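Local coordinates for CNPV058 bcl-2 like protein (Canarypox virus, PDB 5WOS) that inhibits apoptosis of the infected host cell and binds BAK1, BAX and BH3-containing proteins such as BIM, BID and PUMA, presumably blocking BAK1 and BAX activation, at residues Asp88-Gly93 against Ser131-Trp136. Numbering follows the deposited sequence.
Sequences DKITWG and SRCRSW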
loop_
_atom_site.group_PDB
_atom_site.type_symbol
_atom_site.label_atom_id
_atom_site.label_comp_id
_atom_site.label_asym_id
_atom_site.label_seq_id
_atom_site.Cartn_x
_atom_site.Cartn_y
_atom_site.Cartn_z
ATOM N N ASP A 88 1.329 0.980 -16.651
ATOM C CA ASP A 88 2.394 1.137 -17.637
ATOM C C ASP A 88 3.689 0.465 -17.193
ATOM O O ASP A 88 4.448 -0.024 -18.038
ATOM C CB ASP A 88 2.650 2.621 -17.916
ATOM C CG ASP A 88 3.396 3.310 -16.787
ATOM O OD1 ASP A 88 3.104 3.009 -15.610
ATOM O OD2 ASP A 88 4.277 4.152 -17.073
ATOM N N LYS A 89 3.959 0.427 -15.890
ATOM C CA LYS A 89 5.158 -0.217 -15.372
ATOM C C LYS A 89 4.976 -0.485 -13.885
ATOM O O LYS A 89 4.318 0.284 -13.179
ATOM C CB LYS A 89 6.406 0.643 -15.604
ATOM C CG LYS A 89 7.685 -0.005 -15.121
ATOM C CD LYS A 89 8.919 0.739 -15.597
ATOM C CE LYS A 89 10.181 -0.082 -15.343
ATOM N NZ LYS A 89 11.411 0.572 -15.867
ATOM N N ILE A 90 5.568 -1.582 -13.419
ATOM C CA ILE A 90 5.548 -1.958 -12.010
ATOM C C ILE A 90 6.938 -1.732 -11.434
ATOM O O ILE A 90 7.930 -2.245 -11.967
ATOM C CB ILE A 90 5.120 -3.423 -11.818
ATOM C CG1 ILE A 90 3.764 -3.673 -12.477
ATOM C CG2 ILE A 90 5.052 -3.760 -10.337
ATOM C CD1 ILE A 90 3.405 -5.150 -12.595
ATOM N N THR A 91 7.011 -0.969 -10.345
ATOM C CA THR A 91 8.251 -0.801 -9.603
ATOM C C THR A 91 7.942 -0.866 -8.116
ATOM O O THR A 91 6.816 -0.611 -7.682
ATOM C CB THR A 91 8.954 0.526 -9.925
ATOM O OG1 THR A 91 8.126 1.618 -9.509
ATOM C CG2 THR A 91 9.244 0.637 -11.418
ATOM N N TRP A 92 8.962 -1.219 -7.331
ATOM C CA TRP A 92 8.775 -1.296 -5.889
ATOM C C TRP A 92 8.425 0.062 -5.305
ATOM O O TRP A 92 7.665 0.141 -4.333
ATOM C CB TRP A 92 10.028 -1.867 -5.224
ATOM C CG TRP A 92 10.075 -3.371 -5.255
ATOM C CD1 TRP A 92 10.973 -4.158 -5.927
ATOM C CD2 TRP A 92 9.176 -4.266 -4.594
ATOM N NE1 TRP A 92 10.687 -5.486 -5.715
ATOM C CE2 TRP A 92 9.588 -5.579 -4.901
ATOM C CE3 TRP A 92 8.063 -4.085 -3.766
ATOM C CZ2 TRP A 92 8.928 -6.701 -4.413
ATOM C CZ3 TRP A 92 7.406 -5.206 -3.279
ATOM C CH2 TRP A 92 7.841 -6.495 -3.606
ATOM N N GLY A 93 8.949 1.140 -5.888
ATOM C CA GLY A 93 8.590 2.466 -5.415
ATOM C C GLY A 93 7.101 2.729 -5.523
ATOM O O GLY A 93 6.481 3.251 -4.592
ATOM N N SER A 131 -3.875 -8.477 -8.817
ATOM C CA SER A 131 -4.594 -8.521 -10.082
ATOM C C SER A 131 -3.745 -8.055 -11.255
ATOM O O SER A 131 -4.132 -8.288 -12.405
ATOM C CB SER A 131 -5.861 -7.668 -9.993
ATOM O OG SER A 131 -6.437 -7.481 -11.273
ATOM N N ARG A 132 -2.603 -7.409 -11.001
ATOM C CA ARG A 132 -1.759 -6.884 -12.068
ATOM C C ARG A 132 -0.277 -7.200 -11.922
ATOM O O ARG A 132 0.449 -7.078 -12.916
ATOM C CB ARG A 132 -1.914 -5.360 -12.164
ATOM C CG ARG A 132 -3.352 -4.886 -12.303
ATOM C CD ARG A 132 -3.605 -4.237 -13.649
ATOM N NE ARG A 132 -3.361 -5.147 -14.769
ATOM C CZ ARG A 132 -4.283 -5.934 -15.319
ATOM N NH1 ARG A 132 -5.531 -5.936 -14.863
ATOM N NH2 ARG A 132 -3.957 -6.721 -16.335
ATOM N N CYS A 133 0.198 -7.605 -10.741
ATOM C CA CYS A 133 1.630 -7.704 -10.466
ATOM C C CYS A 133 2.068 -9.082 -9.987
ATOM O O CYS A 133 3.224 -9.239 -9.579
ATOM C CB CYS A 133 2.037 -6.672 -9.409
ATOM S SG CYS A 133 1.437 -5.006 -9.701
ATOM N N ARG A 134 1.188 -10.084 -10.031
ATOM C CA ARG A 134 1.521 -11.386 -9.463
ATOM C C ARG A 134 2.796 -11.948 -10.083
ATOM O O ARG A 134 3.767 -12.246 -9.377
ATOM C CB ARG A 134 0.359 -12.360 -9.654
ATOM C CG ARG A 134 0.538 -13.661 -8.882
ATOM C CD ARG A 134 -0.345 -14.771 -9.410
ATOM N NE ARG A 134 0.206 -16.080 -9.071
ATOM C CZ ARG A 134 1.227 -16.651 -9.704
ATOM N NH1 ARG A 134 1.823 -16.031 -10.715
ATOM N NH2 ARG A 134 1.661 -17.844 -9.323
ATOM N N SER A 135 2.809 -12.111 -11.408
ATOM C CA SER A 135 3.992 -12.654 -12.066
ATOM C C SER A 135 5.221 -11.803 -11.768
ATOM O O SER A 135 6.310 -12.334 -11.518
ATOM C CB SER A 135 3.751 -12.753 -13.571
ATOM O OG SER A 135 3.427 -11.488 -14.115
ATOM N N TRP A 136 5.060 -10.477 -11.774
ATOM C CA TRP A 136 6.159 -9.587 -11.416
ATOM C C TRP A 136 6.650 -9.867 -10.000
ATOM O O TRP A 136 7.859 -9.909 -9.750
ATOM C CB TRP A 136 5.704 -8.135 -11.556
ATOM C CG TRP A 136 6.774 -7.117 -11.317
ATOM C CD1 TRP A 136 7.640 -6.606 -12.239
ATOM C CD2 TRP A 136 7.080 -6.469 -10.076
ATOM N NE1 TRP A 136 8.471 -5.686 -11.647
ATOM C CE2 TRP A 136 8.147 -5.584 -10.320
ATOM C CE3 TRP A 136 6.555 -6.553 -8.783
ATOM C CZ2 TRP A 136 8.699 -4.786 -9.319
ATOM C CZ3 TRP A 136 7.106 -5.763 -7.792
ATOM C CH2 TRP A 136 8.167 -4.893 -8.063
#
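Ile90 and Trp136 form the tight centre of this contact, where the loop leading into helix 92-112 meets helix 121-138, and they show how one branched side chain can serve two neighbours. Ile90 CG2 sits over the six-membered ring of Trp136, 3.5 Å from its centroid, in a CH-pi contact. The other branch, beside the backbone N (chi1 -56°), diverges from it, and Ile90 CD1 meets Cys133 SG at 3.5 Å. Trp136, with CG anti to its own backbone N (chi1 -176°), reaches past Ile90 and turns its far edge onto the face of Trp92. This edge-to-face pair has planes at 56°, with Trp136 CH2 lying 3.5 Å from Trp92 CE2. Trp92 NE1 is hydrogen-bonded to Gln140, which anchors the receiving ring. On the looser, solvent-exposed side, Arg132 touches the isoleucine through its backbone, its O lying 3.5 Å from Ile90 CD1, while Asp88 pairs with Arg94 and with a basic side chain of the bound peptide. Thr91, at the N-cap of helix 92-112, gives its OG1 to a weak bond with Arg94 N. The two segments thus adhere mainly through methyl, sulfur and aromatic surfaces, an apolar union resting on shape rather than on directional bonds.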